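Local structure of acyl-homoserine-lactone synthase (Mesorhizobium sp. ORS 3359, 6WNS) at residues Arg16-Arg21 with Tyr57-Asp62; Ala98-Trp103 with Ala176-Val181; Cys127-Thr132 with Arg139-Val144. The protein probably catalyses acyl-homoserine lactone quorum-signal synthesis, taking the acyl group from an acyl-coenzyme A. One frame throughout, in Å; residues are numbered along the deposited sequence.

Contact 1 of 3, residues Arg16-Arg21 with Tyr57-Asp62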
loop_
_atom_site.group_PDB
_atom_site.type_symbol
_atom_site.label_atom_id
_atom_site.label_comp_id
_atom_site.label_asym_id
_atom_site.label_seq_id
_atom_site.Cartn_x
_atom_site.Cartn_y
_atom_site.Cartn_z
ATOM N N ARG A 16 -0.864 -4.684 -19.020
ATOM C CA ARG A 16 -1.873 -3.665 -19.421
ATOM C C ARG A 16 -3.279 -4.121 -18.995
ATOM O O ARG A 16 -4.007 -3.349 -18.452
ATOM C CB ARG A 16 -1.794 -3.313 -20.898
ATOM C CG ARG A 16 -2.174 -4.422 -21.852
ATOM C CD ARG A 16 -2.202 -3.916 -23.270
ATOM N NE ARG A 16 -2.345 -5.077 -24.130
ATOM C CZ ARG A 16 -3.460 -5.386 -24.776
ATOM N NH1 ARG A 16 -4.525 -4.599 -24.679
ATOM N NH2 ARG A 16 -3.490 -6.473 -25.522
ATOM N N LYS A 17 -3.618 -5.401 -19.160
ATOM C CA LYS A 17 -4.996 -5.851 -18.838
ATOM C C LYS A 17 -5.149 -5.851 -17.322
ATOM O O LYS A 17 -6.196 -5.414 -16.863
ATOM C CB LYS A 17 -5.286 -7.190 -19.548
ATOM C CG LYS A 17 -5.627 -7.000 -21.017
ATOM C CD LYS A 17 -6.137 -8.276 -21.695
ATOM C CE LYS A 17 -5.032 -9.207 -22.140
ATOM N NZ LYS A 17 -5.565 -10.575 -22.356
ATOM N N VAL A 18 -4.122 -6.250 -16.566
ATOM C CA VAL A 18 -4.193 -6.248 -15.089
ATOM C C VAL A 18 -4.389 -4.774 -14.688
ATOM O O VAL A 18 -5.211 -4.488 -13.733
ATOM C CB VAL A 18 -2.955 -6.910 -14.446
ATOM C CG1 VAL A 18 -2.817 -6.614 -12.965
ATOM C CG2 VAL A 18 -2.952 -8.432 -14.681
ATOM N N LEU A 19 -3.607 -3.863 -15.235
ATOM C CA LEU A 19 -3.743 -2.447 -14.786
ATOM C C LEU A 19 -5.150 -1.874 -15.115
ATOM O O LEU A 19 -5.686 -1.097 -14.302
ATOM C CB LEU A 19 -2.595 -1.591 -15.353
ATOM C CG LEU A 19 -1.201 -1.756 -14.703
ATOM C CD1 LEU A 19 -0.091 -1.207 -15.584
ATOM C CD2 LEU A 19 -1.118 -1.152 -13.293
ATOM N N GLU A 20 -5.689 -2.166 -16.280
ATOM C CA GLU A 20 -7.044 -1.723 -16.697
ATOM C C GLU A 20 -8.050 -2.255 -15.681
ATOM O O GLU A 20 -8.795 -1.430 -15.176
ATOM C CB GLU A 20 -7.297 -2.095 -18.166
ATOM C CG GLU A 20 -6.661 -1.042 -19.023
ATOM C CD GLU A 20 -6.347 -1.351 -20.461
ATOM O OE1 GLU A 20 -6.851 -2.373 -20.958
ATOM O OE2 GLU A 20 -5.622 -0.524 -21.064
ATOM N N ARG A 21 -7.946 -3.541 -15.271
ATOM C CA ARG A 21 -8.850 -4.097 -14.234
ATOM C C ARG A 21 -8.582 -3.393 -12.905
ATOM O O ARG A 21 -9.525 -3.106 -12.200
ATOM C CB ARG A 21 -8.697 -5.622 -14.144
ATOM C CG ARG A 21 -9.262 -6.326 -15.376
ATOM C CD ARG A 21 -9.493 -7.808 -15.182
ATOM N NE ARG A 21 -8.343 -8.500 -14.620
ATOM C CZ ARG A 21 -7.330 -8.996 -15.330
ATOM N NH1 ARG A 21 -7.307 -8.861 -16.655
ATOM N NH2 ARG A 21 -6.361 -9.633 -14.684
ATOM N N TYR A 57 3.030 -0.629 -8.268
ATOM C CA TYR A 57 1.791 -1.369 -7.924
ATOM C C TYR A 57 2.196 -2.774 -7.486
ATOM O O TYR A 57 2.807 -3.574 -8.219
ATOM C CB TYR A 57 0.815 -1.337 -9.092
ATOM C CG TYR A 57 0.508 0.070 -9.513
ATOM C CD1 TYR A 57 -0.407 0.825 -8.798
ATOM C CD2 TYR A 57 1.188 0.667 -10.557
ATOM C CE1 TYR A 57 -0.683 2.149 -9.150
ATOM C CE2 TYR A 57 0.981 1.999 -10.880
ATOM C CZ TYR A 57 0.033 2.741 -10.178
ATOM O OH TYR A 57 -0.263 4.019 -10.512
ATOM N N VAL A 58 1.865 -3.058 -6.246
ATOM C CA VAL A 58 2.066 -4.390 -5.641
ATOM C C VAL A 58 0.740 -5.126 -5.586
ATOM O O VAL A 58 -0.069 -4.850 -4.679
ATOM C CB VAL A 58 2.648 -4.269 -4.244
ATOM C CG1 VAL A 58 3.050 -5.655 -3.771
ATOM C CG2 VAL A 58 3.840 -3.311 -4.243
ATOM N N LEU A 59 0.518 -5.998 -6.558
ATOM C CA LEU A 59 -0.802 -6.605 -6.792
ATOM C C LEU A 59 -0.771 -8.099 -6.476
ATOM O O LEU A 59 0.097 -8.837 -7.018
ATOM C CB LEU A 59 -1.178 -6.325 -8.229
ATOM C CG LEU A 59 -1.232 -4.814 -8.554
ATOM C CD1 LEU A 59 -1.719 -4.665 -9.945
ATOM C CD2 LEU A 59 -2.129 -4.076 -7.539
ATOM N N ALA A 60 -1.758 -8.516 -5.687
ATOM C CA ALA A 60 -2.028 -9.939 -5.393
ATOM C C ALA A 60 -2.992 -10.499 -6.454
ATOM O O ALA A 60 -4.150 -9.980 -6.539
ATOM C CB ALA A 60 -2.553 -10.036 -3.997
ATOM N N LEU A 61 -2.540 -11.507 -7.244
ATOM C CA LEU A 61 -3.281 -12.117 -8.392
ATOM C C LEU A 61 -3.534 -13.588 -8.110
ATOM O O LEU A 61 -3.016 -13.954 -7.115
ATOM C CB LEU A 61 -2.412 -12.040 -9.643
ATOM C CG LEU A 61 -1.997 -10.621 -10.004
ATOM C CD1 LEU A 61 -1.514 -10.554 -11.426
ATOM C CD2 LEU A 61 -3.158 -9.636 -9.763
ATOM N N ASP A 62 -4.008 -14.360 -9.125
ATOM C CA ASP A 62 -4.163 -15.844 -9.138
ATOM C C ASP A 62 -4.548 -16.434 -10.515
ATOM O O ASP A 62 -4.964 -17.741 -10.505
ATOM C CB ASP A 62 -5.304 -16.255 -8.185
ATOM C CG ASP A 62 -6.738 -15.715 -8.683
ATOM O OD1 ASP A 62 -6.696 -15.320 -9.931
ATOM O OD2 ASP A 62 -7.706 -15.350 -7.940
#

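Contact 2 of 3, residues Ala98-Trp103 with Ala176-Val181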
loop_
_atom_site.group_PDB
_atom_site.type_symbol
_atom_site.label_atom_id
_atom_site.label_comp_id
_atom_site.label_asym_id
_atom_site.label_seq_id
_atom_site.Cartn_x
_atom_site.Cartn_y
_atom_site.Cartn_z
ATOM N N ALA A 98 15.790 8.574 -0.757
ATOM C CA ALA A 98 15.779 7.590 -1.859
ATOM C C ALA A 98 15.299 6.215 -1.320
ATOM O O ALA A 98 14.674 5.465 -2.121
ATOM C CB ALA A 98 17.166 7.496 -2.483
ATOM N N GLU A 99 15.587 5.968 -0.007
ATOM C CA GLU A 99 15.543 4.631 0.670
ATOM C C GLU A 99 14.100 4.380 1.155
ATOM O O GLU A 99 13.799 3.268 1.676
ATOM C CB GLU A 99 16.528 4.536 1.860
ATOM C CG GLU A 99 17.612 5.621 1.903
ATOM C CD GLU A 99 19.052 5.155 1.723
ATOM O OE1 GLU A 99 19.691 4.672 2.715
ATOM O OE2 GLU A 99 19.587 5.336 0.603
ATOM N N ILE A 100 13.245 5.404 0.995
ATOM C CA ILE A 100 11.926 5.509 1.696
ATOM C C ILE A 100 10.825 5.692 0.656
ATOM O O ILE A 100 10.900 6.697 -0.055
ATOM C CB ILE A 100 11.955 6.674 2.704
ATOM C CG1 ILE A 100 13.056 6.483 3.760
ATOM C CG2 ILE A 100 10.600 6.872 3.356
ATOM C CD1 ILE A 100 12.987 7.459 4.924
ATOM N N PHE A 101 9.762 4.852 0.696
ATOM C CA PHE A 101 8.626 4.952 -0.260
ATOM C C PHE A 101 7.362 5.098 0.560
ATOM O O PHE A 101 7.332 4.661 1.722
ATOM C CB PHE A 101 8.538 3.753 -1.208
ATOM C CG PHE A 101 9.437 3.839 -2.428
ATOM C CD1 PHE A 101 8.922 3.698 -3.717
ATOM C CD2 PHE A 101 10.781 4.153 -2.292
ATOM C CE1 PHE A 101 9.762 3.758 -4.819
ATOM C CE2 PHE A 101 11.626 4.194 -3.392
ATOM C CZ PHE A 101 11.111 3.993 -4.648
ATOM N N GLU A 102 6.374 5.770 0.004
ATOM C CA GLU A 102 5.091 5.955 0.725
ATOM C C GLU A 102 4.156 4.858 0.239
ATOM O O GLU A 102 4.027 4.718 -0.974
ATOM C CB GLU A 102 4.525 7.346 0.517
ATOM C CG GLU A 102 3.166 7.447 1.165
ATOM C CD GLU A 102 2.311 8.608 0.748
ATOM O OE1 GLU A 102 2.095 8.753 -0.465
ATOM O OE2 GLU A 102 1.863 9.387 1.680
ATOM N N TRP A 103 3.514 4.182 1.191
ATOM C CA TRP A 103 2.404 3.211 1.035
ATOM C C TRP A 103 1.065 3.948 0.970
ATOM O O TRP A 103 0.755 4.721 1.923
ATOM C CB TRP A 103 2.437 2.250 2.211
ATOM C CG TRP A 103 1.468 1.117 2.212
ATOM C CD1 TRP A 103 0.787 0.561 1.171
ATOM C CD2 TRP A 103 1.171 0.308 3.364
ATOM N NE1 TRP A 103 0.074 -0.533 1.613
ATOM C CE2 TRP A 103 0.312 -0.724 2.937
ATOM C CE3 TRP A 103 1.622 0.306 4.697
ATOM C CZ2 TRP A 103 -0.184 -1.677 3.814
ATOM C CZ3 TRP A 103 1.128 -0.628 5.571
ATOM C CH2 TRP A 103 0.240 -1.617 5.132
ATOM N N ALA A 176 0.226 9.403 10.765
ATOM C CA ALA A 176 1.407 9.103 9.943
ATOM C C ALA A 176 2.386 8.187 10.690
ATOM O O ALA A 176 2.716 8.444 11.909
ATOM C CB ALA A 176 2.015 10.409 9.536
ATOM N N LEU A 177 2.886 7.166 9.989
ATOM C CA LEU A 177 3.840 6.149 10.515
ATOM C C LEU A 177 5.071 6.050 9.612
ATOM O O LEU A 177 4.928 6.238 8.370
ATOM C CB LEU A 177 3.112 4.812 10.439
ATOM C CG LEU A 177 2.265 4.361 11.615
ATOM C CD1 LEU A 177 1.781 5.471 12.533
ATOM C CD2 LEU A 177 1.164 3.520 11.075
ATOM N N LEU A 178 6.233 5.686 10.174
ATOM C CA LEU A 178 7.437 5.251 9.399
ATOM C C LEU A 178 7.787 3.794 9.750
ATOM O O LEU A 178 8.026 3.520 10.935
ATOM C CB LEU A 178 8.594 6.200 9.692
ATOM C CG LEU A 178 9.842 5.894 8.860
ATOM C CD1 LEU A 178 9.507 6.098 7.386
ATOM C CD2 LEU A 178 11.052 6.732 9.283
ATOM N N ILE A 179 7.736 2.875 8.781
ATOM C CA ILE A 179 7.821 1.400 9.013
ATOM C C ILE A 179 9.201 0.928 8.575
ATOM O O ILE A 179 9.570 1.248 7.436
ATOM C CB ILE A 179 6.685 0.657 8.264
ATOM C CG1 ILE A 179 5.322 0.960 8.893
ATOM C CG2 ILE A 179 6.914 -0.851 8.252
ATOM C CD1 ILE A 179 4.150 0.897 7.916
ATOM N N ASP A 180 9.944 0.230 9.458
ATOM C CA ASP A 180 11.169 -0.502 9.048
ATOM C C ASP A 180 10.703 -1.790 8.286
ATOM O O ASP A 180 9.935 -2.644 8.749
ATOM C CB ASP A 180 12.093 -0.839 10.230
ATOM C CG ASP A 180 12.630 0.415 10.882
ATOM O OD1 ASP A 180 12.568 1.492 10.213
ATOM O OD2 ASP A 180 13.167 0.290 12.040
ATOM N N VAL A 181 11.434 -1.945 7.138
ATOM C CA VAL A 181 11.401 -3.146 6.247
ATOM C C VAL A 181 12.521 -4.076 6.726
ATOM O O VAL A 181 13.649 -3.887 6.304
ATOM C CB VAL A 181 11.550 -2.759 4.759
ATOM C CG1 VAL A 181 11.468 -3.971 3.852
ATOM C CG2 VAL A 181 10.534 -1.712 4.317
#

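Contact 3 of 3, residues Cys127-Thr132 with Arg139-Val144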
loop_
_atom_site.group_PDB
_atom_site.type_symbol
_atom_site.label_atom_id
_atom_site.label_comp_id
_atom_site.label_asym_id
_atom_site.label_seq_id
_atom_site.Cartn_x
_atom_site.Cartn_y
_atom_site.Cartn_z
ATOM N N CYS A 127 2.724 -9.177 3.690
ATOM C CA CYS A 127 4.036 -9.848 3.499
ATOM C C CYS A 127 4.665 -9.460 2.144
ATOM O O CYS A 127 5.879 -9.249 2.102
ATOM C CB CYS A 127 3.872 -11.350 3.599
ATOM S SG CYS A 127 5.455 -12.076 4.048
ATOM N N GLY A 128 3.854 -9.323 1.083
ATOM C CA GLY A 128 4.333 -9.135 -0.299
ATOM C C GLY A 128 4.877 -7.736 -0.467
ATOM O O GLY A 128 5.853 -7.537 -1.246
ATOM N N LEU A 129 4.254 -6.806 0.263
ATOM C CA LEU A 129 4.664 -5.381 0.335
ATOM C C LEU A 129 6.086 -5.347 0.908
ATOM O O LEU A 129 6.928 -4.734 0.263
ATOM C CB LEU A 129 3.706 -4.561 1.199
ATOM C CG LEU A 129 4.011 -3.061 1.220
ATOM C CD1 LEU A 129 3.666 -2.396 -0.130
ATOM C CD2 LEU A 129 3.303 -2.359 2.379
ATOM N N LEU A 130 6.331 -5.989 2.054
ATOM C CA LEU A 130 7.666 -5.947 2.725
ATOM C C LEU A 130 8.700 -6.624 1.838
ATOM O O LEU A 130 9.820 -6.101 1.719
ATOM C CB LEU A 130 7.622 -6.664 4.067
ATOM C CG LEU A 130 6.699 -6.035 5.096
ATOM C CD1 LEU A 130 6.650 -6.888 6.349
ATOM C CD2 LEU A 130 7.140 -4.614 5.397
ATOM N N GLU A 131 8.320 -7.742 1.230
ATOM C CA GLU A 131 9.231 -8.530 0.368
ATOM C C GLU A 131 9.592 -7.715 -0.880
ATOM O O GLU A 131 10.758 -7.734 -1.311
ATOM C CB GLU A 131 8.603 -9.886 0.056
ATOM C CG GLU A 131 8.762 -10.849 1.211
ATOM C CD GLU A 131 8.359 -12.303 0.887
ATOM O OE1 GLU A 131 7.654 -12.891 1.686
ATOM O OE2 GLU A 131 8.823 -12.858 -0.134
ATOM N N THR A 132 8.633 -7.045 -1.485
ATOM C CA THR A 132 8.895 -6.208 -2.677
ATOM C C THR A 132 9.799 -5.054 -2.263
ATOM O O THR A 132 10.832 -4.808 -3.017
ATOM C CB THR A 132 7.588 -5.771 -3.309
ATOM O OG1 THR A 132 6.843 -6.978 -3.491
ATOM C CG2 THR A 132 7.792 -5.014 -4.602
ATOM N N ARG A 139 14.133 0.663 2.432
ATOM C CA ARG A 139 14.551 0.270 3.817
ATOM C C ARG A 139 13.415 0.641 4.782
ATOM O O ARG A 139 13.179 -0.097 5.844
ATOM C CB ARG A 139 15.855 0.970 4.175
ATOM C CG ARG A 139 16.922 0.791 3.115
ATOM C CD ARG A 139 17.819 -0.390 3.414
ATOM N NE ARG A 139 18.606 -0.233 4.633
ATOM C CZ ARG A 139 19.748 0.449 4.727
ATOM N NH1 ARG A 139 20.231 1.094 3.678
ATOM N NH2 ARG A 139 20.377 0.527 5.883
ATOM N N GLN A 140 12.673 1.705 4.439
ATOM C CA GLN A 140 11.482 2.068 5.231
ATOM C C GLN A 140 10.303 2.438 4.313
ATOM O O GLN A 140 10.530 2.875 3.111
ATOM C CB GLN A 140 11.803 3.215 6.181
ATOM C CG GLN A 140 12.942 2.871 7.162
ATOM C CD GLN A 140 13.305 4.221 7.919
ATOM O OE1 GLN A 140 13.538 5.221 7.363
ATOM N NE2 GLN A 140 13.185 4.247 9.246
ATOM N N ILE A 141 9.098 2.406 4.910
ATOM C CA ILE A 141 7.817 2.769 4.210
ATOM C C ILE A 141 7.041 3.735 5.108
ATOM O O ILE A 141 6.855 3.347 6.391
ATOM C CB ILE A 141 6.960 1.526 3.930
ATOM C CG1 ILE A 141 7.628 0.597 2.918
ATOM C CG2 ILE A 141 5.562 1.950 3.449
ATOM C CD1 ILE A 141 7.288 -0.862 3.168
ATOM N N SER A 142 6.708 4.973 4.495
ATOM C CA SER A 142 5.871 5.978 5.194
ATOM C C SER A 142 4.412 5.731 4.813
ATOM O O SER A 142 4.184 5.179 3.710
ATOM C CB SER A 142 6.295 7.389 4.938
ATOM O OG SER A 142 6.175 7.731 3.581
ATOM N N VAL A 143 3.469 6.050 5.708
ATOM C CA VAL A 143 2.022 5.788 5.431
ATOM C C VAL A 143 1.164 6.679 6.317
ATOM O O VAL A 143 1.505 6.974 7.494
ATOM C CB VAL A 143 1.710 4.294 5.619
ATOM C CG1 VAL A 143 1.908 3.871 7.086
ATOM C CG2 VAL A 143 0.335 3.876 5.135
ATOM N N VAL A 144 0.030 7.044 5.772
ATOM C CA VAL A 144 -1.090 7.719 6.465
ATOM C C VAL A 144 -2.185 6.652 6.555
ATOM O O VAL A 144 -2.555 6.076 5.478
ATOM C CB VAL A 144 -1.569 8.943 5.646
ATOM C CG1 VAL A 144 -2.758 9.615 6.356
ATOM C CG2 VAL A 144 -0.454 9.951 5.349
#

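Contact 1 of 3, residues Arg16-Arg21 with Tyr57-Asp62
Val-18 splits its two methyl groups between Leu-59 and Leu-61. Its CG1, carried anti to the backbone N (chi1 165°), lies 3.8 Å from Leu-59 CD1, the closest approach between helix residues 16-21 and residues 57-62. These two side chains run past each other in opposite directions. The second branch behaves differently: Val-18 CG2 meets Leu-61 CD1 tip to tip at 4.1 Å. The backbones stay well apart, with 9.0 Å between the CA atoms of Val-18 and Leu-61, and the contacts across this distance are between apolar side-chain atoms. Tyr-57, Leu-59 and Leu-61 are alternate residues that all direct their CB toward the helix, which is how the first helix of this acetyltransferase-like fold, residues 16-31, packs on one face of the central sheet near strand 56-60. One residue further along the helix, Leu-19 starts out across the interface, and it is the end of its side chain that closes in. Leu-19 CD2 comes 4.0 Å from Tyr-57 CD2, at an oblique approach to the ring, and the two side chains cross at about a right angle. The same ring meets that of Tyr-22 with the planes at about 60°, while its hydroxyl is hydrogen-bonded to Asp-51. Leu-19 also touches Val-7 of the edge strand 4-7. At the end of the segment, Arg-21 folds its guanidinium group back over its own helix, one face lying against Val-18 CA, and NH2 makes a weak hydrogen bond to Gly-65 O.

Contact 2 of 3, residues Ala98-Trp103 with Ala176-Val181
The backbones of Ile-100 and Leu-178 are 8.9 Å apart from CA to CA, because strands 100-108 and 174-180 are not neighbours but flank strand 140-146, the first parallel to it and the second antiparallel. Side chains must therefore reach over the middle strand, and they do so on both faces of the sheet. The evidence is in the middle strand itself: Ile-100 and Leu-178 both touch Gln-140, whereas Trp-103 packs on Ile-141 and Ile-179 pairs with Ile-141 through the backbone, and consecutive strand residues point to opposite faces. On the Gln-140 face, the branch methyl Ile-100 CG2 and Leu-178 CD1 approach to 4.2 Å. Both side chains leave the backbone across the line between the strands, and only their ends draw near. Asp-180 adds a polar tie here, its OD1 taking a hydrogen bond from Gln-140 NE2. On the other face, Trp-103 carries its indole out on the helix side, with CG anti to the backbone N (chi1 -176°). Ile-179 CD1 then arrives at the rim of the benzene ring, near the ring plane, 4.1 Å from Trp-103 CZ3 and equally far from Trp-103 CE3. The methyl thus sits against one ring bond and not over the pi face. The two side chains cross obliquely, and Leu-126 and Leu-129 of helix 121-135 also pack on the indole. The sheet order 100-108, 140-146, 174-180 and the helix on the Trp-103 face are those of the GNAT-like fold of autoinducer synthases; beyond this paired part, the strands equivalent to 100-108 and 140-146 part further on to receive the acyl donor in relatives, and probably here too.

Contact 3 of 3, residues Cys127-Thr132 with Arg139-Val144
Gly-128 O is gripped twice by Thr-132, once by the backbone and once by the side chain. Thr-132 N donates the regular helical bond to Gly-128 O at 2.8 Å, and Thr-132 OG1 donates a second, shorter bond of 2.5 Å to the same Gly-128 O. The hydroxyl bond has a C=O...donor angle of 153° and lies 27° off the carbonyl plane, with the amide nitrogen reaching the oxygen from the opposite face. Thr-132 OG1, on a buried residue, is hydrogen-bonded within its own helix, which probably restricts its rotation; the 2.5 Å is short and its exact value should not be pressed. Across the contact the interaction is purely apolar and centred on a single methyl. Ile-141 CD1 lies 4.3 Å from Leu-129 CD2 and 4.4 Å from Leu-130 CD2. This CD1 lies between the two leucine side chains, the directions to their CD2 atoms about 76° apart. Leu-129 faces the strand directly, with CG anti to its backbone N; Leu-130 leaves the helix across the interface and brings only its end closer. Trp-103 touches both Leu-129 and Ile-141, while Ile-186 of helix 183-192 packs on Leu-130. Since strand 140-146 lies next to strand 100-108 and parallel to it, with helix 121-135 between them in sequence and laid on the sheet, the contact belongs to a beta-alpha-beta crossover, the central unit of the GNAT-like acyltransferase fold.

Overall arrangement
From the N terminus, contact 1 comes first: it closes a loop of 35 residues, mostly irregular, and sets helix 16-31 on strand 56-60 before contacts 2 and 3 open. Contact 2 then opens at strand 100-108 and closes 72 residues later at strand 174-180. Contact 3 falls wholly within that span, joining helix 121-135 to strand 140-146, the very strand that separates the two of contact 2; no contacts cross. The centres of contacts 2 and 3 are accordingly only about 6 Å apart, and their backbones are bonded. The centres of contacts 1 and 3 are about 18 Å apart, yet Val-58 reaches Leu-129 and Thr-132, so strand 56-60 has a helix on each face. All three contacts share one sheet.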